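Local coordinates for intestinal fatty acid binding protein (Rattus norvegicus, PDB 1ICM) that binds a long-chain fatty acid, here myristate, inside a beta barrel and probably serves its transport or storage in intestinal cells, at residues Glu15-Met18 with Glu19-Ile23; Thr83-Asn87 with Lys88-Lys92. One frame throughout, in Å; residues are numbered along the deposited sequence.

Contact 1 (Glu15-Met18 with Glu19-Ile23); sequences EKFM and EKMGI
Glu15 opens the run of helical bonds between 15-18 and 19-23: its carbonyl O takes the backbone N-H of Glu19 at 2.9 Å, and one step on the O of Lys16 takes the N-H of Lys20. The side chain of Lys16 reaches forward along the outer surface, bent about CB-CG (chi2 -67°), and runs alongside Glu19 in the same direction. There NZ lies 2.6 Å from Glu19 OE1 in a salt bridge that uses the syn lone pair of that oxygen, the one facing OE2; Arg28 adds a weak, long ion pair to OE2. Phe17 points to the buried flank, where CE1 of its ring meets CG of Met21 at 3.8 Å. The two side chains run side by side, and chi1 of Met21 with the bend at chi2 (-84°) sets SD 5.0 Å from the ring centroid, an oblique Met-aromatic contact. Tyr119 touches both residues and so covers this pair from the barrel wall. Backbone O of Phe17 also receives the N-H of Met21. Met18 ends the first segment with a carbonyl O that takes two N-H groups, one well aligned from Ile23 N at 3.0 Å (163° at the hydrogen) and a weak one from Met21 N. CD1 of Ile23 folds over the same oxygen at 3.5 Å, giving it an apolar cover, while the Met18 side chain runs on to touch the bound myristate. Gly22, with positive phi, makes the reversal that brings Ile23 N back under the last turn, and its own N bonds to Glu19 O at 3.0 Å. This is a Schellman motif, closing the first helix of the helical pair that caps the barrel in fatty acid-binding proteins.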
loop_
_atom_site.group_PDB
_atom_site.type_symbol
_atom_site.label_atom_id
_atom_site.label_comp_id
_atom_site.label_asym_id
_atom_site.label_seq_id
_atom_site.Cartn_x
_atom_site.Cartn_y
_atom_site.Cartn_z
ATOM N N GLU A 15 -3.795 2.147 -13.250
ATOM C CA GLU A 15 -5.198 2.123 -13.621
ATOM C C GLU A 15 -5.696 0.738 -13.976
ATOM O O GLU A 15 -6.800 0.426 -13.592
ATOM C CB GLU A 15 -5.574 3.092 -14.767
ATOM C CG GLU A 15 -5.626 4.575 -14.311
ATOM C CD GLU A 15 -5.868 5.527 -15.453
ATOM O OE1 GLU A 15 -6.661 5.276 -16.341
ATOM O OE2 GLU A 15 -5.122 6.621 -15.398
ATOM N N LYS A 16 -4.904 -0.071 -14.693
ATOM C CA LYS A 16 -5.307 -1.428 -15.058
ATOM C C LYS A 16 -5.477 -2.233 -13.778
ATOM O O LYS A 16 -6.395 -3.040 -13.617
ATOM C CB LYS A 16 -4.257 -2.086 -15.929
ATOM C CG LYS A 16 -4.529 -1.935 -17.418
ATOM C CD LYS A 16 -5.775 -2.689 -17.893
ATOM C CE LYS A 16 -6.276 -2.325 -19.291
ATOM N NZ LYS A 16 -7.720 -2.550 -19.522
ATOM N N PHE A 17 -4.589 -1.994 -12.817
ATOM C CA PHE A 17 -4.696 -2.711 -11.555
ATOM C C PHE A 17 -6.002 -2.369 -10.853
ATOM O O PHE A 17 -6.725 -3.232 -10.325
ATOM C CB PHE A 17 -3.454 -2.415 -10.667
ATOM C CG PHE A 17 -3.586 -3.016 -9.291
ATOM C CD1 PHE A 17 -4.250 -2.366 -8.256
ATOM C CD2 PHE A 17 -3.056 -4.283 -9.043
ATOM C CE1 PHE A 17 -4.371 -2.935 -6.992
ATOM C CE2 PHE A 17 -3.187 -4.892 -7.796
ATOM C CZ PHE A 17 -3.859 -4.221 -6.779
ATOM N N MET A 18 -6.343 -1.055 -10.850
ATOM C CA MET A 18 -7.594 -0.670 -10.198
ATOM C C MET A 18 -8.827 -1.219 -10.928
ATOM O O MET A 18 -9.812 -1.568 -10.294
ATOM C CB MET A 18 -7.724 0.862 -10.142
ATOM C CG MET A 18 -6.776 1.415 -9.091
ATOM S SD MET A 18 -7.039 3.185 -8.738
ATOM C CE MET A 18 -6.062 3.886 -10.079
ATOM N N GLU A 19 -8.752 -1.306 -12.246
ATOM C CA GLU A 19 -9.864 -1.861 -13.039
ATOM C C GLU A 19 -10.143 -3.304 -12.611
ATOM O O GLU A 19 -11.278 -3.713 -12.408
ATOM C CB GLU A 19 -9.489 -1.850 -14.528
ATOM C CG GLU A 19 -10.509 -2.466 -15.493
ATOM C CD GLU A 19 -10.130 -2.171 -16.936
ATOM O OE1 GLU A 19 -9.205 -2.988 -17.400
ATOM O OE2 GLU A 19 -10.595 -1.264 -17.606
ATOM N N LYS A 20 -9.084 -4.096 -12.430
ATOM C CA LYS A 20 -9.205 -5.484 -11.993
ATOM C C LYS A 20 -9.873 -5.679 -10.639
ATOM O O LYS A 20 -10.607 -6.642 -10.389
ATOM C CB LYS A 20 -7.811 -6.110 -11.979
ATOM C CG LYS A 20 -7.765 -7.621 -12.151
ATOM C CD LYS A 20 -8.003 -8.132 -13.563
ATOM C CE LYS A 20 -8.060 -9.658 -13.602
ATOM N NZ LYS A 20 -8.173 -10.148 -14.979
ATOM N N MET A 21 -9.601 -4.737 -9.734
ATOM C CA MET A 21 -10.118 -4.695 -8.376
ATOM C C MET A 21 -11.589 -4.338 -8.356
ATOM O O MET A 21 -12.214 -4.526 -7.319
ATOM C CB MET A 21 -9.345 -3.700 -7.482
ATOM C CG MET A 21 -7.935 -4.228 -7.189
ATOM S SD MET A 21 -7.889 -5.394 -5.797
ATOM C CE MET A 21 -8.657 -4.364 -4.511
ATOM N N GLY A 22 -12.067 -3.840 -9.506
ATOM C CA GLY A 22 -13.462 -3.487 -9.613
ATOM C C GLY A 22 -13.732 -1.987 -9.475
ATOM O O GLY A 22 -14.870 -1.593 -9.238
ATOM N N ILE A 23 -12.726 -1.127 -9.621
ATOM C CA ILE A 23 -12.953 0.325 -9.484
ATOM C C ILE A 23 -13.391 0.967 -10.789
ATOM O O ILE A 23 -12.818 0.715 -11.849
ATOM C CB ILE A 23 -11.772 1.049 -8.845
ATOM C CG1 ILE A 23 -11.663 0.669 -7.370
ATOM C CG2 ILE A 23 -11.922 2.563 -8.964
ATOM C CD1 ILE A 23 -10.556 -0.334 -7.089
#

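Contact 2 (Thr83-Asn87 with Lys88-Lys92); sequences TMEGN and KLVGK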
loop_
_atom_site.group_PDB
_atom_site.type_symbol
_atom_site.label_atom_id
_atom_site.label_comp_id
_atom_site.label_asym_id
_atom_site.label_seq_id
_atom_site.Cartn_x
_atom_site.Cartn_y
_atom_site.Cartn_z
ATOM N N THR A 83 5.653 -8.881 6.909
ATOM C CA THR A 83 6.797 -9.481 7.597
ATOM C C THR A 83 8.057 -8.916 6.987
ATOM O O THR A 83 8.034 -8.509 5.830
ATOM C CB THR A 83 6.862 -11.011 7.453
ATOM O OG1 THR A 83 6.792 -11.348 6.074
ATOM C CG2 THR A 83 5.725 -11.641 8.238
ATOM N N MET A 84 9.176 -8.906 7.732
ATOM C CA MET A 84 10.421 -8.390 7.145
ATOM C C MET A 84 11.201 -9.522 6.494
ATOM O O MET A 84 11.539 -10.489 7.186
ATOM C CB MET A 84 11.298 -7.734 8.214
ATOM C CG MET A 84 12.560 -7.158 7.593
ATOM S SD MET A 84 12.394 -5.430 7.067
ATOM C CE MET A 84 12.271 -4.648 8.699
ATOM N N GLU A 85 11.454 -9.407 5.192
ATOM C CA GLU A 85 12.199 -10.419 4.455
ATOM C C GLU A 85 13.433 -9.780 3.912
ATOM O O GLU A 85 13.332 -9.051 2.931
ATOM C CB GLU A 85 11.596 -10.892 3.137
ATOM C CG GLU A 85 11.141 -12.345 3.193
ATOM C CD GLU A 85 9.822 -12.413 3.899
ATOM O OE1 GLU A 85 9.921 -12.000 5.141
ATOM O OE2 GLU A 85 8.793 -12.803 3.367
ATOM N N GLY A 86 14.571 -10.079 4.527
ATOM C CA GLY A 86 15.769 -9.439 4.075
ATOM C C GLY A 86 15.560 -7.994 4.481
ATOM O O GLY A 86 15.278 -7.645 5.635
ATOM N N ASN A 87 15.695 -7.150 3.472
ATOM C CA ASN A 87 15.531 -5.731 3.644
ATOM C C ASN A 87 14.165 -5.213 3.256
ATOM O O ASN A 87 13.886 -4.027 3.382
ATOM C CB ASN A 87 16.602 -5.026 2.797
ATOM C CG ASN A 87 17.742 -4.703 3.730
ATOM O OD1 ASN A 87 17.596 -3.861 4.640
ATOM N ND2 ASN A 87 18.866 -5.393 3.521
ATOM N N LYS A 88 13.344 -6.105 2.734
ATOM C CA LYS A 88 12.015 -5.754 2.288
ATOM C C LYS A 88 10.923 -6.117 3.263
ATOM O O LYS A 88 11.054 -7.022 4.092
ATOM C CB LYS A 88 11.631 -6.632 1.104
ATOM C CG LYS A 88 12.586 -6.695 -0.076
ATOM C CD LYS A 88 12.171 -7.799 -1.045
ATOM C CE LYS A 88 12.586 -7.453 -2.476
ATOM N NZ LYS A 88 12.494 -8.562 -3.450
ATOM N N LEU A 89 9.796 -5.411 3.081
ATOM C CA LEU A 89 8.593 -5.738 3.837
ATOM C C LEU A 89 7.714 -6.469 2.801
ATOM O O LEU A 89 7.535 -5.948 1.675
ATOM C CB LEU A 89 7.863 -4.525 4.423
ATOM C CG LEU A 89 8.484 -3.940 5.680
ATOM C CD1 LEU A 89 7.770 -2.624 6.022
ATOM C CD2 LEU A 89 8.189 -4.927 6.798
ATOM N N VAL A 90 7.224 -7.670 3.156
ATOM C CA VAL A 90 6.401 -8.471 2.255
ATOM C C VAL A 90 5.064 -8.588 2.930
ATOM O O VAL A 90 5.065 -8.955 4.107
ATOM C CB VAL A 90 7.058 -9.831 2.004
ATOM C CG1 VAL A 90 6.121 -10.754 1.213
ATOM C CG2 VAL A 90 8.361 -9.633 1.220
ATOM N N GLY A 91 3.995 -8.193 2.210
ATOM C CA GLY A 91 2.675 -8.212 2.773
ATOM C C GLY A 91 1.800 -9.238 2.049
ATOM O O GLY A 91 1.663 -9.202 0.827
ATOM N N LYS A 92 1.229 -10.133 2.824
ATOM C CA LYS A 92 0.349 -11.194 2.314
ATOM C C LYS A 92 -1.045 -10.897 2.822
ATOM O O LYS A 92 -1.292 -11.025 4.024
ATOM C CB LYS A 92 0.779 -12.591 2.755
ATOM C CG LYS A 92 2.146 -12.931 2.170
ATOM C CD LYS A 92 2.858 -14.116 2.820
ATOM C CE LYS A 92 4.241 -14.390 2.225
ATOM N NZ LYS A 92 4.717 -15.781 2.400
HETATM O O HOH W 1 3.722 -11.445 5.455
#
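Thr83 and Val90 face each other as an antiparallel hydrogen-bonded pair, joined by two backbone bonds of 2.9 Å, from Thr83 N to Val90 O and from Val90 N to Thr83 O. Nearer the bend, Glu85 and Lys88 form a second such pair: Glu85 N reaches Lys88 O at 2.7 Å, whereas the return bond from Lys88 N meets Glu85 O from above its carbonyl plane, 48° out of it. That skewed approach belongs to the tight type II' turn running from Glu85 to Lys88, in which Gly86 adopts a positive phi and Asn87 completes the corner. Between the two pairs, Met84 and Leu89 make the non-hydrogen-bonded pair, and CA-H...O contacts fill in: Met84 CA lies 3.4 Å from Lys88 O, and Leu89 CA approaches Thr83 O. A water bridges the strands at the Thr83 end, donating to Val90 O and lying 3.1 Å from Thr83 OG1. Among side chains, Thr83, Glu85, Lys88 and Val90 share one face. Glu85, bent at chi2 (79°), swings its carboxylate across Val90 at about a right angle, and OE2 rests 3.7 Å from Val90 CB, with CG2 of the valine touching the glutamate CB. Lys92 NZ is farther off, though its positive charge may still favour the carboxylate. On the other face Met84 SD and Leu89 CD2 come to 4.2 Å, a loose apolar touch. Strand 88-95 is flanked on its far edge by strand 101-109, to which Leu89 and Gly91 are tied through backbone bonds with Arg106 and Ala104, and Leu89 itself packs inward on Phe2 and Leu64, so the exposed turn projects from a hairpin anchored in the barrel wall.

Contact 1 and contact 2 lie on opposite sides of the chain's centre, their own centres 24 Å apart and their nearest atoms about 11 Å apart, with no touch between them. The bound myristate spans much of the gap: the Met18 side chain of contact 1 is about 4 Å from it. Helix 14-21 thus borders the ligand directly, and the 83-92 hairpin forms part of the wall without touching the ligand through Leu89, whose side chain stays about 7 Å away. Strand 88-95 also links the two regions, because Arg95, farther along it, hydrogen-bonds to Met21 O at the end of the helix.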